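Local coordinates for amidohydrolase 3 domain-containing protein (Pyrococcus horikoshii, PDB 3IGH) that probably hydrolyses carbon-nitrogen bonds other than peptide bonds, as a member of the amidohydrolase superfamily whose specific substrate is not known, at residues A139-D143 and K144-L148; G267-A271 and R272-L276; I313-G317 and D318-D322. All blocks are in the same frame, centred on the assembly; numbering follows the deposited sequence.

Contact 1: residues A139-D143 and K144-L148; sequences AVAND and KMLEL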
loop_
_atom_site.group_PDB
_atom_site.type_symbol
_atom_site.label_atom_id
_atom_site.label_comp_id
_atom_site.label_asym_id
_atom_site.label_seq_id
_atom_site.Cartn_x
_atom_site.Cartn_y
_atom_site.Cartn_z
ATOM N N ALA A 139 -17.224 -8.098 33.453
ATOM C CA ALA A 139 -18.356 -8.312 32.570
ATOM C C ALA A 139 -19.201 -9.500 32.998
ATOM O O ALA A 139 -18.738 -10.373 33.728
ATOM C CB ALA A 139 -17.883 -8.499 31.133
ATOM N N VAL A 140 -20.450 -9.514 32.543
ATOM C CA VAL A 140 -21.332 -10.661 32.746
ATOM C C VAL A 140 -21.834 -11.122 31.382
ATOM O O VAL A 140 -22.099 -10.301 30.494
ATOM C CB VAL A 140 -22.538 -10.348 33.691
ATOM C CG1 VAL A 140 -23.269 -11.633 34.089
ATOM C CG2 VAL A 140 -22.080 -9.641 34.955
ATOM N N ALA A 141 -21.955 -12.439 31.222
ATOM C CA ALA A 141 -22.417 -13.035 29.976
ATOM C C ALA A 141 -23.480 -14.113 30.219
ATOM O O ALA A 141 -23.441 -14.800 31.243
ATOM C CB ALA A 141 -21.222 -13.612 29.211
ATOM N N ASN A 142 -24.428 -14.242 29.289
ATOM C CA ASN A 142 -25.390 -15.346 29.315
ATOM C C ASN A 142 -24.819 -16.659 28.731
ATOM O O ASN A 142 -23.654 -16.697 28.300
ATOM C CB ASN A 142 -26.749 -14.944 28.698
ATOM C CG ASN A 142 -26.719 -14.746 27.177
ATOM O OD1 ASN A 142 -25.722 -15.002 26.483
ATOM N ND2 ASN A 142 -27.849 -14.280 26.652
ATOM N N ASP A 143 -25.633 -17.721 28.743
ATOM C CA ASP A 143 -25.239 -19.057 28.262
ATOM C C ASP A 143 -24.689 -19.058 26.838
ATOM O O ASP A 143 -23.614 -19.609 26.585
ATOM C CB ASP A 143 -26.430 -20.028 28.328
ATOM C CG ASP A 143 -26.754 -20.478 29.745
ATOM O OD1 ASP A 143 -27.912 -20.876 29.991
ATOM O OD2 ASP A 143 -25.857 -20.448 30.609
ATOM N N LYS A 144 -25.430 -18.428 25.928
ATOM C CA LYS A 144 -25.079 -18.396 24.508
ATOM C C LYS A 144 -23.726 -17.734 24.241
ATOM O O LYS A 144 -22.948 -18.190 23.396
ATOM C CB LYS A 144 -26.165 -17.677 23.714
ATOM C CG LYS A 144 -27.447 -18.480 23.529
ATOM C CD LYS A 144 -28.406 -17.759 22.595
ATOM C CE LYS A 144 -29.578 -18.648 22.194
ATOM N NZ LYS A 144 -30.521 -18.887 23.323
ATOM N N MET A 145 -23.450 -16.662 24.974
ATOM C CA MET A 145 -22.196 -15.946 24.822
ATOM C C MET A 145 -21.063 -16.763 25.418
ATOM O O MET A 145 -19.966 -16.811 24.856
ATOM C CB MET A 145 -22.288 -14.577 25.502
ATOM C CG MET A 145 -21.088 -13.674 25.235
ATOM S SD MET A 145 -21.049 -13.065 23.540
ATOM C CE MET A 145 -19.310 -12.668 23.446
ATOM N N LEU A 146 -21.332 -17.422 26.548
ATOM C CA LEU A 146 -20.319 -18.253 27.198
ATOM C C LEU A 146 -19.948 -19.471 26.341
ATOM O O LEU A 146 -18.807 -19.939 26.385
ATOM C CB LEU A 146 -20.780 -18.695 28.593
ATOM C CG LEU A 146 -20.825 -17.613 29.684
ATOM C CD1 LEU A 146 -21.347 -18.196 31.000
ATOM C CD2 LEU A 146 -19.467 -16.973 29.885
ATOM N N GLU A 147 -20.924 -19.971 25.579
ATOM C CA GLU A 147 -20.685 -21.038 24.607
ATOM C C GLU A 147 -19.698 -20.571 23.541
ATOM O O GLU A 147 -18.722 -21.269 23.248
ATOM C CB GLU A 147 -22.000 -21.482 23.955
ATOM C CG GLU A 147 -21.851 -22.639 22.958
ATOM C CD GLU A 147 -21.296 -23.912 23.596
ATOM O OE1 GLU A 147 -21.711 -24.250 24.726
ATOM O OE2 GLU A 147 -20.449 -24.576 22.960
ATOM N N LEU A 148 -19.946 -19.380 22.993
ATOM C CA LEU A 148 -19.050 -18.772 22.000
ATOM C C LEU A 148 -17.653 -18.506 22.547
ATOM O O LEU A 148 -16.656 -18.661 21.830
ATOM C CB LEU A 148 -19.642 -17.468 21.466
ATOM C CG LEU A 148 -20.786 -17.551 20.455
ATOM C CD1 LEU A 148 -21.387 -16.174 20.241
ATOM C CD2 LEU A 148 -20.315 -18.142 19.126
#
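Asn142 is the N-cap of helix 143-149, joining it to the end of strand 138-141, and its OD1 accepts from Met145 N at 3.2 Å. A C=O...donor angle of 161° shows that the N-H meets the oxygen almost head-on. With CG lodged between the backbone N and the carbonyl carbon (chi1 70°), the amide folds back over the first turn. The same OD1 accepts from Val129 N, while ND2 donates to the carbonyls of Leu122 and Lys127, so partners at both ends should fix the rotation of the amide. The backbone of Asn142 contributes too: its O receives Leu146 N at 3.0 Å.

The tightly packed part lies beside this cap. Ala141 CB is directed at the helix and touches Met145 CB at 4.0 Å and Leu146 CD2 at 3.9 Å, with Phe130 and Ile164 of the flanking strands closing round the alanine. Leu146 also brings CG to 3.3 Å from Asn142 O, out beyond the oxygen.

The other side is looser and faces solvent. Asp143, Lys144 and Glu147 are exposed, and the charged ends of the first two reach away from the turn, to Arg119 and Asp126 respectively in salt bridges. Here the contact rests on backbone: Asp143 O takes Glu147 N at 2.9 Å, with Glu147 CB 3.6 Å from that same oxygen.

Contact 2: residues G267-A271 and R272-L276; sequences GSLGA and RTALL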
loop_
_atom_site.group_PDB
_atom_site.type_symbol
_atom_site.label_atom_id
_atom_site.label_comp_id
_atom_site.label_asym_id
_atom_site.label_seq_id
_atom_site.Cartn_x
_atom_site.Cartn_y
_atom_site.Cartn_z
ATOM N N GLY A 267 0.269 0.120 32.618
ATOM C CA GLY A 267 -1.189 0.177 32.569
ATOM C C GLY A 267 -1.665 1.602 32.755
ATOM O O GLY A 267 -1.097 2.541 32.182
ATOM N N SER A 268 -2.673 1.772 33.603
ATOM C CA SER A 268 -3.307 3.078 33.780
ATOM C C SER A 268 -3.328 3.516 35.243
ATOM O O SER A 268 -3.231 2.689 36.148
ATOM C CB SER A 268 -4.736 3.034 33.225
ATOM O OG SER A 268 -5.531 2.092 33.938
ATOM N N LEU A 269 -3.467 4.818 35.461
ATOM C CA LEU A 269 -3.544 5.361 36.820
ATOM C C LEU A 269 -4.811 4.957 37.549
ATOM O O LEU A 269 -4.773 4.749 38.754
ATOM C CB LEU A 269 -3.377 6.876 36.831
ATOM C CG LEU A 269 -1.955 7.335 36.509
ATOM C CD1 LEU A 269 -1.981 8.782 36.071
ATOM C CD2 LEU A 269 -0.985 7.102 37.683
ATOM N N GLY A 270 -5.915 4.831 36.813
ATOM C CA GLY A 270 -7.201 4.419 37.392
ATOM C C GLY A 270 -7.143 3.081 38.093
ATOM O O GLY A 270 -7.584 2.950 39.234
ATOM N N ALA A 271 -6.555 2.101 37.411
ATOM C CA ALA A 271 -6.431 0.750 37.932
ATOM C C ALA A 271 -5.183 0.575 38.801
ATOM O O ALA A 271 -4.958 -0.510 39.349
ATOM C CB ALA A 271 -6.420 -0.255 36.772
ATOM N N ARG A 272 -4.392 1.647 38.921
ATOM C CA ARG A 272 -3.092 1.652 39.624
ATOM C C ARG A 272 -2.080 0.675 39.004
ATOM O O ARG A 272 -1.267 0.069 39.703
ATOM C CB ARG A 272 -3.229 1.436 41.149
ATOM C CG ARG A 272 -4.204 2.405 41.839
ATOM C CD ARG A 272 -4.113 2.305 43.361
ATOM N NE ARG A 272 -5.081 3.166 44.044
ATOM C CZ ARG A 272 -6.354 2.842 44.267
ATOM N NH1 ARG A 272 -6.832 1.671 43.866
ATOM N NH2 ARG A 272 -7.155 3.698 44.888
ATOM N N THR A 273 -2.133 0.551 37.682
ATOM C CA THR A 273 -1.226 -0.323 36.947
ATOM C C THR A 273 -0.185 0.466 36.157
ATOM O O THR A 273 0.744 -0.118 35.585
ATOM C CB THR A 273 -1.998 -1.305 36.041
ATOM O OG1 THR A 273 -2.974 -0.586 35.276
ATOM C CG2 THR A 273 -2.711 -2.355 36.890
ATOM N N ALA A 274 -0.327 1.793 36.155
ATOM C CA ALA A 274 0.683 2.681 35.604
ATOM C C ALA A 274 1.914 2.632 36.494
ATOM O O ALA A 274 1.797 2.610 37.725
ATOM C CB ALA A 274 0.160 4.113 35.482
ATOM N N LEU A 275 3.089 2.606 35.872
ATOM C CA LEU A 275 4.336 2.347 36.600
ATOM C C LEU A 275 4.998 3.621 37.105
ATOM O O LEU A 275 5.492 4.432 36.322
ATOM C CB LEU A 275 5.308 1.542 35.721
ATOM C CG LEU A 275 6.603 1.051 36.384
ATOM C CD1 LEU A 275 6.300 0.023 37.475
ATOM C CD2 LEU A 275 7.514 0.452 35.320
ATOM N N LEU A 276 5.029 3.766 38.426
ATOM C CA LEU A 276 5.539 4.965 39.086
ATOM C C LEU A 276 6.922 4.712 39.708
ATOM O O LEU A 276 7.267 3.564 39.975
ATOM C CB LEU A 276 4.558 5.396 40.191
ATOM C CG LEU A 276 3.063 5.544 39.870
ATOM C CD1 LEU A 276 2.289 6.126 41.049
ATOM C CD2 LEU A 276 2.871 6.411 38.647
HETATM O O HOH W 1 -5.718 -0.944 42.541
#
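Ser268 and Thr273 close a Schellman-type turn in the loop that follows strand 256-264. The evidence is a pair of nested bonds, Thr273 N to Ser268 O at 2.9 Å and a weak one from Arg272 N to Leu269 O, together with the left-handed backbone of Arg272 (phi 61°). No regular helix precedes the turn. Ser268 O is gripped twice, since Ala274 N also donates to it from above the carbonyl plane.

The side chain of Thr273 locks the mouth of the loop. Its OG1 is placed between the backbone N and the carbonyl carbon (chi1 49°), which aims it at Ser268 N, 2.9 Å away, in a bond with an N-H...acceptor angle of 159°. The hydroxyl also lies 3.3 Å from Gly267 CA, an approach possible because Gly267 has no side chain; a CB there would clash with OG1. Gly267 N in turn donates to Thr273 O. CG2, anti to the carbonyl carbon and beside the backbone N, comes to 3.8 Å from Ala271 O. A valine here would probably leave Ser268 N without its acceptor and set the two ends of the loop less firmly against each other.

Arg272 runs extended from CG to NE, and its NH1 donates to a water lying in the guanidinium plane that weakly bridges to Ala271 O; the salt-bridge partner of NH2 is Asp282. On the apolar side Leu269 bends its tip back to Ala274 CB, which it meets through CD2 at 3.9 Å. Leu269 and Leu276 cross at about a right angle, touching CD2 to CD2 at 4.0 Å.

Contact 3: residues I313-G317 and D318-D322; sequences IHAIG and DKALD. With SO4 (sulfate ion), chain B.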
loop_
_atom_site.group_PDB
_atom_site.type_symbol
_atom_site.label_atom_id
_atom_site.label_comp_id
_atom_site.label_asym_id
_atom_site.label_seq_id
_atom_site.Cartn_x
_atom_site.Cartn_y
_atom_site.Cartn_z
ATOM N N ILE A 313 4.854 4.039 21.789
ATOM C CA ILE A 313 4.881 3.370 23.079
ATOM C C ILE A 313 3.973 4.080 24.092
ATOM O O ILE A 313 4.173 5.252 24.404
ATOM C CB ILE A 313 6.323 3.270 23.654
ATOM C CG1 ILE A 313 7.280 2.641 22.616
ATOM C CG2 ILE A 313 6.302 2.447 24.934
ATOM C CD1 ILE A 313 8.719 2.394 23.122
ATOM N N HIS A 314 2.990 3.347 24.594
ATOM C CA HIS A 314 2.155 3.777 25.723
ATOM C C HIS A 314 3.028 3.879 26.975
ATOM O O HIS A 314 3.667 2.898 27.372
ATOM C CB HIS A 314 1.050 2.726 25.897
ATOM C CG HIS A 314 0.287 2.797 27.191
ATOM N ND1 HIS A 314 -1.082 2.962 27.229
ATOM C CD2 HIS A 314 0.679 2.643 28.481
ATOM C CE1 HIS A 314 -1.494 2.940 28.483
ATOM N NE2 HIS A 314 -0.444 2.760 29.265
ATOM N N ALA A 315 3.041 5.057 27.592
ATOM C CA ALA A 315 3.673 5.255 28.906
ATOM C C ALA A 315 2.868 6.268 29.715
ATOM O O ALA A 315 2.853 7.448 29.395
ATOM C CB ALA A 315 5.115 5.729 28.752
ATOM N N ILE A 316 2.200 5.795 30.763
ATOM C CA ILE A 316 1.389 6.670 31.610
ATOM C C ILE A 316 2.198 7.099 32.849
ATOM O O ILE A 316 2.367 8.290 33.104
ATOM C CB ILE A 316 0.014 6.004 31.931
ATOM C CG1 ILE A 316 -0.835 5.992 30.655
ATOM C CG2 ILE A 316 -0.744 6.761 33.030
ATOM C CD1 ILE A 316 -2.244 5.427 30.804
ATOM N N GLY A 317 2.726 6.130 33.589
ATOM C CA GLY A 317 3.512 6.424 34.791
ATOM C C GLY A 317 4.866 7.024 34.466
ATOM O O GLY A 317 5.362 6.894 33.337
ATOM N N ASP A 318 5.472 7.690 35.446
ATOM C CA ASP A 318 6.749 8.357 35.207
ATOM C C ASP A 318 7.911 7.370 35.048
ATOM O O ASP A 318 8.849 7.636 34.296
ATOM C CB ASP A 318 7.055 9.398 36.290
ATOM C CG ASP A 318 7.366 8.775 37.633
ATOM O OD1 ASP A 318 6.494 8.092 38.219
ATOM O OD2 ASP A 318 8.504 8.966 38.097
ATOM N N LYS A 319 7.841 6.231 35.733
ATOM C CA LYS A 319 8.867 5.194 35.545
ATOM C C LYS A 319 8.699 4.497 34.193
ATOM O O LYS A 319 9.681 4.149 33.547
ATOM C CB LYS A 319 8.863 4.168 36.679
ATOM C CG LYS A 319 10.060 3.227 36.653
ATOM C CD LYS A 319 10.080 2.302 37.863
ATOM C CE LYS A 319 11.497 1.789 38.100
ATOM N NZ LYS A 319 11.602 1.009 39.366
ATOM N N ALA A 320 7.450 4.311 33.767
ATOM C CA ALA A 320 7.158 3.757 32.446
ATOM C C ALA A 320 7.751 4.624 31.352
ATOM O O ALA A 320 8.236 4.112 30.342
ATOM C CB ALA A 320 5.686 3.658 32.252
ATOM N N LEU A 321 7.697 5.938 31.561
ATOM C CA LEU A 321 8.305 6.891 30.653
ATOM C C LEU A 321 9.827 6.721 30.567
ATOM O O LEU A 321 10.389 6.806 29.467
ATOM C CB LEU A 321 7.937 8.327 31.036
ATOM C CG LEU A 321 8.506 9.427 30.134
ATOM C CD1 LEU A 321 8.060 9.252 28.679
ATOM C CD2 LEU A 321 8.094 10.783 30.650
ATOM N N ASP A 322 10.477 6.478 31.712
ATOM C CA ASP A 322 11.916 6.155 31.735
ATOM C C ASP A 322 12.204 4.955 30.837
ATOM O O ASP A 322 13.138 4.990 30.040
ATOM C CB ASP A 322 12.416 5.842 33.155
ATOM C CG ASP A 322 12.507 7.069 34.050
ATOM O OD1 ASP A 322 12.857 8.160 33.562
ATOM O OD2 ASP A 322 12.252 6.928 35.268
HETATM S S SO4 B . -3.957 2.982 25.003
HETATM O O1 SO4 B . -4.520 2.800 23.680
HETATM O O2 SO4 B . -4.733 3.988 25.713
HETATM O O3 SO4 B . -4.054 1.730 25.740
HETATM O O4 SO4 B . -2.567 3.436 24.880
#
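The turn from barrel strand 310-315 into helix 318-331 belongs to a beta-alpha-beta unit of the TIM-barrel amidohydrolase fold, and its strand end carries a histidine that binds a sulfate ion in this crystal. There His314 ND1 donates to O4 of the sulfate at 2.8 Å. The N-H...acceptor angle of 172° makes this bond almost straight, and the sulfur lies at the ring edge, in its plane. The bond from CA to CB leaves the strand on the side away from the helix, and chi1 166°, with CG anti to the backbone N, sets ND1 facing the sulfate. His67, His339 and Lys262 also bind this ion, which probably came from the crystallisation liquor; the cluster is consistent with the active-site pocket of this family.

On the opposite side of the strand, Ala315 points its CB at the first helical turn. It meets Ala320 CB at 4.1 Å and the backbone at Leu321 N at 3.8 Å, so small methyl groups let strand and helix come close. Gly317 holds the N-cap position. Its O accepts from Leu321 N at 3.1 Å, the donor tilted 25° from the carbonyl plane, and the same oxygen has Ala320 CB at 3.4 Å. Asp318 OD2 instead accepts from Ser277 OG and forms a salt bridge with Arg344.

The amides of Ile316 and Gly317 donate to the carboxylate of Asp266 in the loop after strand 256-264. Strand 310-315 itself runs parallel between strands 256-264 and 336-337, with helix 318-331 laid against Ile313 through Ala324, Val327 and Phe328.

How the contacts relate
Contacts 2 and 3 are neighbours, their centres 10 Å apart, whereas contact 1, its centre about 29 Å and 35 Å from theirs, touches neither. Contacts 1 and 3 are both strand-to-helix turns with an alanine facing the first helical turn, but an asparagine side chain caps the helix in contact 1 and a glycine stands there in contact 3. Contact 3 is buried and beside the sulfate; contact 1 is partly buried, with charged residues exposed. Contact 2, partly buried and without helix or strand, relies on nested backbone bonds and one threonine hydroxyl. Two probable hydrogen bonds join it to contact 3: Gly267 O with His314 NE2, 3.0 Å, and Leu275 O with Ala320 N, 3.2 Å.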